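PDB 4HX0: putative nucleotidyltransferase TM1012 from Thermotoga maritima, which probably transfers a nucleotidyl group to an acceptor not yet identified, as polymerase beta-like nucleotidyltransferases do. Local coordinates for residues 20-25 against 59-64; 34-39 against 130-135; 69-74 against 85-90. All coordinates share one frame; numbering follows the deposited sequence.

Three contacts tie this single chain together around its central mixed sheet. From the N terminus, helix 9-22 ends in interaction 1, where 20-25 meets 59-64 of helix 55-64 and closes a loop that holds strands 29-32 and 49-53. Interaction 2 starts within that loop, at 34-39, and closes far later at 130-135, so the two cross; their centres lie about 18 Å apart. Interaction 3, the hairpin of 69-74 and 85-90, falls wholly within the span of interaction 2 and follows interaction 1 in series. It touches interaction 1 where Glu62 OE2 reaches Val73 N (2.8 Å, a probable hydrogen bond).

Interaction 1. Residues 20-25 against 59-64; sequences DRLKNE and YEIERI. With BU1 (1,4-butanediol), chain P; BU1 (1,4-butanediol), chain J; BU1 (1,4-butanediol), chain S.
A side chain from the last turn of one helix takes hold of a main-chain carbonyl of another: Arg21 NH1 donates to Ile64 O at 3.0 Å. The oxygen sits at the guanidinium edge, within 3° of its plane, and NH1 in turn lies in the carbonyl plane; the N-H...O angle of 148° leaves the bond moderately bent. An extended chain from CG to NE carries the guanidinium past Ile64, and the two side chains run by each other in opposite directions. The branch methyl Ile64 CG2 packs against the base of the arginine, 3.5 Å from Arg21 CB.

The rest of the guanidinium is also engaged. Arg21 NE donates to O5 of a butanediol (chain J) at 3.0 Å, NH2 adds a weak bond to the same oxygen, and Glu67 forms a salt bridge with NH2 that balances its charge. With Ile64 O and the butanediol oxygen both near its plane at the edge, and Glu67 also bound, the group is probably restrained in rotation.

Beside this polar end the contact is apolar. Ile64 has CG1 anti to its carbonyl carbon (chi1 -69°), which turns Ile64 CD1 to the 20-25 segment, where it touches both Leu22 CD2, at 3.7 Å, and the aliphatic Glu25 CG, at 3.9 Å. Leu22 CD2 also approaches Ile61 CG1 (4.1 Å), the two side chains crossing at about a right angle; Ile61 continues onto Ile51 and Thr53 of strand 49-53. A type I beta turn from Leu22 to Glu25, closed by Glu25 N to Leu22 O (2.8 Å), brings Glu25 round, so that its CG and the end of Leu22 meet the same methyl. Helices 9-22 and 55-64 are thus joined beside the central sheet of an alpha/beta nucleotidyltransferase-type fold.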
loop_
_atom_site.group_PDB
_atom_site.type_symbol
_atom_site.label_atom_id
_atom_site.label_comp_id
_atom_site.label_asym_id
_atom_site.label_seq_id
_atom_site.Cartn_x
_atom_site.Cartn_y
_atom_site.Cartn_z
ATOM N N ASP A 20 13.065 -10.200 0.421
ATOM C CA ASP A 20 13.900 -11.223 1.056
ATOM C C ASP A 20 13.440 -11.596 2.463
ATOM O O ASP A 20 13.550 -12.734 2.855
ATOM C CB ASP A 20 15.367 -10.816 1.041
ATOM C CG ASP A 20 16.012 -11.017 -0.341
ATOM O OD1 ASP A 20 15.439 -11.710 -1.214
ATOM O OD2 ASP A 20 17.088 -10.460 -0.555
ATOM N N ARG A 21 12.891 -10.650 3.211
ATOM C CA ARG A 21 12.442 -10.989 4.549
ATOM C C ARG A 21 11.025 -11.503 4.616
ATOM O O ARG A 21 10.617 -12.051 5.640
ATOM C CB ARG A 21 12.572 -9.793 5.470
ATOM C CG ARG A 21 13.997 -9.373 5.652
ATOM C CD ARG A 21 14.117 -8.652 6.971
ATOM N NE ARG A 21 15.392 -7.990 7.005
ATOM C CZ ARG A 21 15.805 -7.236 8.003
ATOM N NH1 ARG A 21 15.021 -7.033 9.058
ATOM N NH2 ARG A 21 16.998 -6.686 7.929
ATOM N N LEU A 22 10.249 -11.266 3.568
ATOM C CA LEU A 22 8.848 -11.684 3.608
ATOM C C LEU A 22 8.618 -12.928 2.796
ATOM O O LEU A 22 7.692 -13.664 3.086
ATOM C CB LEU A 22 7.916 -10.580 3.111
ATOM C CG LEU A 22 7.889 -9.328 3.988
ATOM C CD1 LEU A 22 6.913 -8.314 3.419
ATOM C CD2 LEU A 22 7.477 -9.718 5.403
ATOM N N LYS A 23 9.457 -13.145 1.783
ATOM C CA LYS A 23 9.221 -14.204 0.793
ATOM C C LYS A 23 8.908 -15.544 1.427
ATOM O O LYS A 23 8.023 -16.265 0.970
ATOM C CB LYS A 23 10.359 -14.328 -0.234
ATOM C CG LYS A 23 11.731 -14.663 0.323
ATOM C CD LYS A 23 12.771 -14.611 -0.783
ATOM C CE LYS A 23 14.105 -15.159 -0.315
ATOM N NZ LYS A 23 15.175 -14.856 -1.304
ATOM N N ASN A 24 9.620 -15.894 2.480
ATOM C CA ASN A 24 9.325 -17.166 3.083
ATOM C C ASN A 24 8.740 -17.033 4.494
ATOM O O ASN A 24 9.025 -17.816 5.412
ATOM C CB ASN A 24 10.509 -18.115 2.918
ATOM C CG ASN A 24 10.719 -18.532 1.464
ATOM O OD1 ASN A 24 9.885 -19.215 0.866
ATOM N ND2 ASN A 24 11.840 -18.116 0.890
ATOM N N GLU A 25 7.889 -16.013 4.625
ATOM C CA GLU A 25 7.018 -15.855 5.785
ATOM C C GLU A 25 5.532 -16.027 5.454
ATOM O O GLU A 25 5.120 -15.920 4.301
ATOM C CB GLU A 25 7.281 -14.515 6.492
ATOM C CG GLU A 25 8.738 -14.249 6.855
ATOM C CD GLU A 25 9.450 -15.456 7.450
ATOM O OE1 GLU A 25 8.844 -16.190 8.260
ATOM O OE2 GLU A 25 10.621 -15.678 7.076
ATOM N N TYR A 59 1.564 -6.145 11.891
ATOM C CA TYR A 59 2.353 -6.341 13.096
ATOM C C TYR A 59 3.499 -7.312 12.865
ATOM O O TYR A 59 4.593 -7.118 13.417
ATOM C CB TYR A 59 1.446 -6.773 14.232
ATOM C CG TYR A 59 0.486 -5.654 14.562
ATOM C CD1 TYR A 59 0.881 -4.601 15.378
ATOM C CD2 TYR A 59 -0.790 -5.604 13.990
ATOM C CE1 TYR A 59 0.020 -3.549 15.656
ATOM C CE2 TYR A 59 -1.645 -4.553 14.258
ATOM C CZ TYR A 59 -1.234 -3.529 15.080
ATOM O OH TYR A 59 -2.096 -2.476 15.338
ATOM N N GLU A 60 3.252 -8.340 12.062
ATOM C CA GLU A 60 4.298 -9.295 11.643
ATOM C C GLU A 60 5.374 -8.580 10.831
ATOM O O GLU A 60 6.561 -8.758 11.056
ATOM C CB GLU A 60 3.702 -10.442 10.816
ATOM C CG GLU A 60 2.584 -11.185 11.526
ATOM C CD GLU A 60 1.919 -12.285 10.717
ATOM O OE1 GLU A 60 1.460 -12.065 9.561
ATOM O OE2 GLU A 60 1.826 -13.390 11.278
ATOM N N ILE A 61 4.940 -7.760 9.875
ATOM C CA ILE A 61 5.892 -6.990 9.068
ATOM C C ILE A 61 6.728 -6.104 9.980
ATOM O O ILE A 61 7.967 -6.075 9.891
ATOM C CB ILE A 61 5.196 -6.142 7.956
ATOM C CG1 ILE A 61 4.707 -7.065 6.837
ATOM C CG2 ILE A 61 6.160 -5.126 7.363
ATOM C CD1 ILE A 61 3.678 -6.432 5.890
ATOM N N GLU A 62 6.051 -5.424 10.890
ATOM C CA GLU A 62 6.738 -4.535 11.804
ATOM C C GLU A 62 7.819 -5.296 12.586
ATOM O O GLU A 62 8.920 -4.799 12.755
ATOM C CB GLU A 62 5.727 -3.932 12.765
ATOM C CG GLU A 62 6.351 -3.168 13.908
ATOM C CD GLU A 62 5.312 -2.522 14.768
ATOM O OE1 GLU A 62 4.376 -3.190 15.245
ATOM O OE2 GLU A 62 5.440 -1.329 14.946
ATOM N N ARG A 63 7.476 -6.490 13.063
ATOM C CA ARG A 63 8.422 -7.316 13.805
ATOM C C ARG A 63 9.564 -7.803 12.895
ATOM O O ARG A 63 10.737 -7.722 13.256
ATOM C CB ARG A 63 7.671 -8.501 14.407
ATOM C CG ARG A 63 8.546 -9.427 15.220
ATOM C CD ARG A 63 7.824 -10.679 15.675
ATOM N NE ARG A 63 8.757 -11.432 16.509
ATOM C CZ ARG A 63 8.450 -12.493 17.244
ATOM N NH1 ARG A 63 7.203 -12.964 17.266
ATOM N NH2 ARG A 63 9.403 -13.083 17.965
ATOM N N ILE A 64 9.216 -8.336 11.728
ATOM C CA ILE A 64 10.233 -8.750 10.748
ATOM C C ILE A 64 11.219 -7.626 10.412
ATOM O O ILE A 64 12.416 -7.864 10.217
ATOM C CB ILE A 64 9.568 -9.299 9.480
ATOM C CG1 ILE A 64 8.882 -10.628 9.807
ATOM C CG2 ILE A 64 10.591 -9.503 8.363
ATOM C CD1 ILE A 64 7.828 -11.052 8.800
HETATM C C1 BU1 P . 5.505 -14.156 1.175
HETATM C C2 BU1 P . 6.248 -13.183 0.250
HETATM C C3 BU1 P . 5.700 -13.281 -1.158
HETATM C C4 BU1 P . 6.775 -13.392 -2.222
HETATM O O5 BU1 P . 4.993 -13.503 2.350
HETATM O O6 BU1 P . 6.238 -14.164 -3.311
HETATM C C1 BU1 J . 17.805 -5.417 5.026
HETATM C C2 BU1 J . 19.082 -5.184 5.825
HETATM C C3 BU1 J . 19.849 -4.026 5.206
HETATM C C4 BU1 J . 20.166 -2.918 6.197
HETATM O O5 BU1 J . 17.443 -6.796 5.097
HETATM O O6 BU1 J . 19.992 -1.652 5.541
HETATM C C1 BU1 S . -0.944 -0.797 18.974
HETATM C C2 BU1 S . -1.948 -1.240 17.912
HETATM C C3 BU1 S . -3.185 -0.338 17.788
HETATM C C4 BU1 S . -3.076 0.971 18.571
HETATM O O5 BU1 S . 0.326 -0.495 18.367
HETATM O O6 BU1 S . -4.217 1.817 18.344
#

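Interaction 2. Residues 34-39 against 130-135. With NA (sodium ion), chain C; BU1 (1,4-butanediol), chain L.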
loop_
_atom_site.group_PDB
_atom_site.type_symbol
_atom_site.label_atom_id
_atom_site.label_comp_id
_atom_site.label_asym_id
_atom_site.label_seq_id
_atom_site.Cartn_x
_atom_site.Cartn_y
_atom_site.Cartn_z
ATOM N N SER A 34 2.052 3.558 -5.804
ATOM C CA SER A 34 2.731 3.806 -7.071
ATOM C C SER A 34 3.586 2.617 -7.497
ATOM O O SER A 34 3.577 2.239 -8.665
ATOM C CB SER A 34 3.580 5.075 -6.999
ATOM O OG SER A 34 4.592 4.924 -6.032
ATOM N N LEU A 35 4.297 2.011 -6.557
ATOM C CA LEU A 35 5.166 0.903 -6.924
ATOM C C LEU A 35 4.376 -0.269 -7.528
ATOM O O LEU A 35 4.847 -0.910 -8.453
ATOM C CB LEU A 35 6.049 0.454 -5.744
ATOM C CG LEU A 35 6.998 -0.730 -6.043
ATOM C CD1 LEU A 35 7.954 -0.390 -7.172
ATOM C CD2 LEU A 35 7.756 -1.080 -4.762
ATOM N N SER A 36 3.154 -0.502 -7.045
ATOM C CA SER A 36 2.319 -1.561 -7.617
ATOM C C SER A 36 1.968 -1.219 -9.067
ATOM O O SER A 36 2.016 -2.095 -9.922
ATOM C CB SER A 36 1.030 -1.761 -6.822
ATOM O OG SER A 36 0.226 -2.753 -7.446
ATOM N N PHE A 37 1.616 0.040 -9.333
ATOM C CA PHE A 37 1.355 0.483 -10.725
ATOM C C PHE A 37 2.577 0.271 -11.603
ATOM O O PHE A 37 2.462 -0.299 -12.708
ATOM C CB PHE A 37 0.949 1.949 -10.748
ATOM C CG PHE A 37 -0.452 2.201 -10.262
ATOM C CD1 PHE A 37 -1.547 1.894 -11.066
ATOM C CD2 PHE A 37 -0.681 2.744 -9.011
ATOM C CE1 PHE A 37 -2.841 2.129 -10.616
ATOM C CE2 PHE A 37 -1.974 2.986 -8.566
ATOM C CZ PHE A 37 -3.051 2.681 -9.371
ATOM N N ALA A 38 3.736 0.721 -11.102
ATOM C CA ALA A 38 4.986 0.590 -11.825
ATOM C C ALA A 38 5.346 -0.879 -12.101
ATOM O O ALA A 38 5.705 -1.231 -13.232
ATOM C CB ALA A 38 6.118 1.299 -11.094
ATOM N N LEU A 39 5.246 -1.728 -11.078
ATOM C CA LEU A 39 5.539 -3.145 -11.244
ATOM C C LEU A 39 4.615 -3.778 -12.266
ATOM O O LEU A 39 4.945 -4.785 -12.876
ATOM C CB LEU A 39 5.424 -3.883 -9.917
ATOM C CG LEU A 39 6.503 -3.552 -8.876
ATOM C CD1 LEU A 39 5.992 -3.966 -7.508
ATOM C CD2 LEU A 39 7.822 -4.231 -9.199
ATOM N N ILE A 130 6.873 -10.686 -6.685
ATOM C CA ILE A 130 6.344 -9.642 -5.812
ATOM C C ILE A 130 4.815 -9.652 -5.851
ATOM O O ILE A 130 4.230 -9.595 -6.942
ATOM C CB ILE A 130 6.856 -8.265 -6.267
ATOM C CG1 ILE A 130 8.400 -8.233 -6.238
ATOM C CG2 ILE A 130 6.221 -7.146 -5.447
ATOM C CD1 ILE A 130 8.989 -8.317 -4.847
ATOM N N PRO A 131 4.171 -9.753 -4.670
ATOM C CA PRO A 131 2.716 -9.671 -4.649
ATOM C C PRO A 131 2.298 -8.225 -4.783
ATOM O O PRO A 131 2.848 -7.367 -4.107
ATOM C CB PRO A 131 2.340 -10.182 -3.257
ATOM C CG PRO A 131 3.556 -9.930 -2.407
ATOM C CD PRO A 131 4.746 -10.002 -3.331
ATOM N N VAL A 132 1.340 -7.978 -5.660
ATOM C CA VAL A 132 0.768 -6.657 -5.855
ATOM C C VAL A 132 -0.739 -6.849 -5.910
ATOM O O VAL A 132 -1.222 -7.949 -6.170
ATOM C CB VAL A 132 1.248 -5.976 -7.160
ATOM C CG1 VAL A 132 2.761 -5.818 -7.179
ATOM C CG2 VAL A 132 0.805 -6.756 -8.405
ATOM N N LEU A 133 -1.477 -5.780 -5.665
ATOM C CA LEU A 133 -2.896 -5.778 -6.001
ATOM C C LEU A 133 -3.067 -5.463 -7.465
ATOM O O LEU A 133 -2.333 -4.636 -8.018
ATOM C CB LEU A 133 -3.680 -4.769 -5.161
ATOM C CG LEU A 133 -3.832 -5.208 -3.712
ATOM C CD1 LEU A 133 -4.557 -4.147 -2.923
ATOM C CD2 LEU A 133 -4.532 -6.562 -3.609
ATOM N N SER A 134 -4.042 -6.117 -8.094
ATOM C CA SER A 134 -4.272 -5.938 -9.521
ATOM C C SER A 134 -4.408 -4.465 -9.882
ATOM O O SER A 134 -4.875 -3.664 -9.074
ATOM C CB SER A 134 -5.529 -6.668 -9.966
ATOM O OG SER A 134 -6.662 -6.039 -9.401
ATOM N N LEU A 135 -3.999 -4.128 -11.102
ATOM C CA LEU A 135 -4.165 -2.782 -11.626
ATOM C C LEU A 135 -5.621 -2.379 -11.560
ATOM O O LEU A 135 -5.946 -1.264 -11.186
ATOM C CB LEU A 135 -3.732 -2.708 -13.088
ATOM C CG LEU A 135 -2.239 -2.616 -13.319
ATOM C CD1 LEU A 135 -1.982 -2.655 -14.813
ATOM C CD2 LEU A 135 -1.690 -1.332 -12.682
HETATM NA NA NA C . 6.580 0.812 -15.017
HETATM C C1 BU1 L . 0.646 6.584 -4.566
HETATM C C2 BU1 L . 2.021 6.368 -3.942
HETATM C C3 BU1 L . 2.712 7.705 -3.695
HETATM C C4 BU1 L . 3.909 7.906 -4.610
HETATM O O5 BU1 L . 0.279 7.959 -4.493
HETATM O O6 BU1 L . 4.949 6.990 -4.260
#
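Ser36 and Leu39 of helix 33-39 face Val132 across a helix-on-strand contact in the nucleotidyltransferase-like fold, where the short helix packs against strand 128-133, which pairs with strand 120-125 and is bonded to Val31 through Pro131. The axes of 34-39 and 130-133 approach to 8.2 Å with 107° between their directions, so the helix lies nearly crosswise to the strand.

Ser34, at the start, turns to a butanediol (chain L) instead: in the conformer given, Ser34 OG donates to O6 at 2.7 Å. The CB of Ser36 points toward the strand, and its CA is only 5.6 Å from that of Val132. With OG anti to the backbone N (chi1 177°), the hydroxyl is carried over Val132 CB, 3.4 Å from Ser36 OG. Leu133 O accepts a hydrogen bond from Gln40 NE2. The ring of Phe37 reaches the beginning of helix 135-159, Phe37 CD1 meeting Leu135 CD2 at 3.6 Å, and Tyr139 and Tyr142 of that helix add edge-to-face contacts. Ser134 caps the same helix through OG to Tyr137 N. Ala38 points away from the strand, yet its carbonyl oxygen binds a sodium ion at 2.9 Å. Leu39 completes the buried face, joined by Leu15 of helix 9-22: its CD1 touches two branched side chains on the strand, 3.8 Å from Ile130 CG2 and 3.7 Å from Val132 CG1.

Interaction 3. Residues 69-74 against 85-90; sequences VSKKVR and FGELII. With BU1 (1,4-butanediol), chain S.
Glu87 O takes two main-chain hydrogen bonds, from Ser70 N at 2.8 Å and from Lys71 N, whose N-H...O angle of 176° is almost straight. Both donors come from the same face of the carbonyl plane. Two consecutive residues opposite one glutamate make a classic beta bulge. Glu87 N answers to Lys71 O (2.8 Å), this time in the carbonyl plane and on a lone pair. Further along, Arg74 and Phe85 form a hydrogen-bonded antiparallel pair through N to O links in both directions, and a second one-residue shift separates them from the Lys71-Glu87 pair. Beside them Val73 CA comes within 3.2 Å of Phe85 O in a CA-H...O contact.

On the face that Lys71 and Glu87 share, their side chains run side by side. Lys71 NZ stays 4.3 Å from Glu87 OE1, beyond a salt bridge. A water donates to Glu87 OE1 at 2.6 Å and hydrogen-bonds Ser70 OG; in the conformer given, it also accepts a weak bond from Lys71 NZ. Outside this network, a butanediol (chain S) donates through O5 to Val73 O (2.6 Å).

Packing fills the remainder. Val69 CG2 meets Leu88 CD2 at 3.6 Å, and Ser70 OG rests against Ile89 CG1. Gly86 lets the strands approach closely beside Val73, with 3.8 Å between their CA atoms. Strands 69-77 and 81-90 together form a twice-bulged antiparallel beta hairpin at the outer margin of the central mixed sheet.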
loop_
_atom_site.group_PDB
_atom_site.type_symbol
_atom_site.label_atom_id
_atom_site.label_comp_id
_atom_site.label_asym_id
_atom_site.label_seq_id
_atom_site.Cartn_x
_atom_site.Cartn_y
_atom_site.Cartn_z
ATOM N N VAL A 69 11.760 0.267 11.703
ATOM C CA VAL A 69 10.485 0.875 12.075
ATOM C C VAL A 69 10.707 2.315 12.498
ATOM O O VAL A 69 11.444 2.589 13.455
ATOM C CB VAL A 69 9.764 0.093 13.196
ATOM C CG1 VAL A 69 8.465 0.782 13.590
ATOM C CG2 VAL A 69 9.481 -1.344 12.763
ATOM N N SER A 70 10.061 3.220 11.777
ATOM C CA SER A 70 10.099 4.644 12.072
ATOM C C SER A 70 8.819 5.098 12.755
ATOM O O SER A 70 8.821 6.081 13.494
ATOM C CB SER A 70 10.326 5.447 10.793
ATOM O OG SER A 70 9.381 5.079 9.797
ATOM N N LYS A 71 7.725 4.391 12.480
ATOM C CA LYS A 71 6.456 4.618 13.170
ATOM C C LYS A 71 5.848 3.276 13.474
ATOM O O LYS A 71 5.567 2.480 12.536
ATOM C CB LYS A 71 5.480 5.441 12.315
ATOM C CG LYS A 71 5.997 6.794 11.840
ATOM C CD LYS A 71 5.894 7.871 12.909
ATOM C CE LYS A 71 6.244 9.234 12.338
ATOM N NZ LYS A 71 7.698 9.379 12.093
ATOM N N LYS A 72 5.653 3.022 14.775
ATOM C CA LYS A 72 5.042 1.800 15.249
ATOM C C LYS A 72 3.703 1.624 14.577
ATOM O O LYS A 72 2.993 2.604 14.345
ATOM C CB LYS A 72 4.820 1.849 16.762
ATOM C CG LYS A 72 6.011 1.397 17.597
ATOM C CD LYS A 72 5.593 1.297 19.060
ATOM C CE LYS A 72 4.275 0.548 19.213
ATOM N NZ LYS A 72 4.439 -0.934 19.130
ATOM N N VAL A 73 3.378 0.389 14.256
ATOM C CA VAL A 73 2.075 0.053 13.729
ATOM C C VAL A 73 1.033 0.273 14.807
ATOM O O VAL A 73 1.140 -0.246 15.926
ATOM C CB VAL A 73 2.021 -1.389 13.227
ATOM C CG1 VAL A 73 0.610 -1.751 12.779
ATOM C CG2 VAL A 73 3.003 -1.565 12.080
ATOM N N ARG A 74 0.059 1.101 14.467
ATOM C CA ARG A 74 -1.025 1.462 15.370
ATOM C C ARG A 74 -2.309 1.464 14.569
ATOM O O ARG A 74 -2.311 1.912 13.433
ATOM C CB ARG A 74 -0.810 2.885 15.881
ATOM C CG ARG A 74 -0.462 3.040 17.350
ATOM C CD ARG A 74 -0.748 4.477 17.767
ATOM N NE ARG A 74 -1.777 5.046 16.897
ATOM C CZ ARG A 74 -2.552 6.086 17.197
ATOM N NH1 ARG A 74 -2.440 6.699 18.370
ATOM N NH2 ARG A 74 -3.448 6.502 16.315
ATOM N N PHE A 85 -1.598 0.861 10.950
ATOM C CA PHE A 85 -0.710 1.650 10.140
ATOM C C PHE A 85 0.610 1.899 10.821
ATOM O O PHE A 85 0.639 2.358 11.955
ATOM C CB PHE A 85 -1.380 2.988 9.829
ATOM C CG PHE A 85 -0.446 3.991 9.243
ATOM C CD1 PHE A 85 0.211 3.739 8.033
ATOM C CD2 PHE A 85 -0.206 5.176 9.898
ATOM C CE1 PHE A 85 1.105 4.657 7.512
ATOM C CE2 PHE A 85 0.666 6.110 9.367
ATOM C CZ PHE A 85 1.318 5.854 8.172
ATOM N N GLY A 86 1.712 1.607 10.133
ATOM C CA GLY A 86 3.008 2.024 10.640
ATOM C C GLY A 86 3.932 2.326 9.485
ATOM O O GLY A 86 3.528 2.264 8.331
ATOM N N GLU A 87 5.178 2.614 9.793
ATOM C CA GLU A 87 6.121 3.006 8.766
ATOM C C GLU A 87 7.486 2.447 9.056
ATOM O O GLU A 87 7.887 2.315 10.209
ATOM C CB GLU A 87 6.218 4.528 8.657
ATOM C CG GLU A 87 4.937 5.163 8.174
ATOM C CD GLU A 87 5.027 6.666 8.014
ATOM O OE1 GLU A 87 5.726 7.337 8.804
ATOM O OE2 GLU A 87 4.366 7.186 7.103
ATOM N N LEU A 88 8.166 2.095 7.982
ATOM C CA LEU A 88 9.567 1.755 8.012
ATOM C C LEU A 88 10.301 2.786 7.201
ATOM O O LEU A 88 9.740 3.401 6.281
ATOM C CB LEU A 88 9.813 0.393 7.371
ATOM C CG LEU A 88 8.870 -0.763 7.716
ATOM C CD1 LEU A 88 9.224 -1.964 6.848
ATOM C CD2 LEU A 88 8.954 -1.136 9.181
ATOM N N ILE A 89 11.575 2.948 7.509
ATOM C CA ILE A 89 12.446 3.603 6.597
ATOM C C ILE A 89 13.573 2.621 6.314
ATOM O O ILE A 89 14.239 2.154 7.217
ATOM C CB ILE A 89 12.925 4.974 7.126
ATOM C CG1 ILE A 89 11.730 5.944 7.206
ATOM C CG2 ILE A 89 14.003 5.524 6.213
ATOM C CD1 ILE A 89 12.081 7.322 7.707
ATOM N N ILE A 90 13.740 2.268 5.048
ATOM C CA ILE A 90 14.801 1.359 4.661
ATOM C C ILE A 90 15.645 2.091 3.642
ATOM O O ILE A 90 15.127 2.568 2.627
ATOM C CB ILE A 90 14.262 0.033 4.054
ATOM C CG1 ILE A 90 13.264 -0.654 5.003
ATOM C CG2 ILE A 90 15.432 -0.890 3.711
ATOM C CD1 ILE A 90 12.561 -1.873 4.402
HETATM C C1 BU1 S . -0.944 -0.797 18.974
HETATM C C2 BU1 S . -1.948 -1.240 17.912
HETATM C C3 BU1 S . -3.185 -0.338 17.788
HETATM C C4 BU1 S . -3.076 0.971 18.571
HETATM O O5 BU1 S . 0.326 -0.495 18.367
HETATM O O6 BU1 S . -4.217 1.817 18.344
HETATM O O HOH W 1 8.298 7.387 9.294
#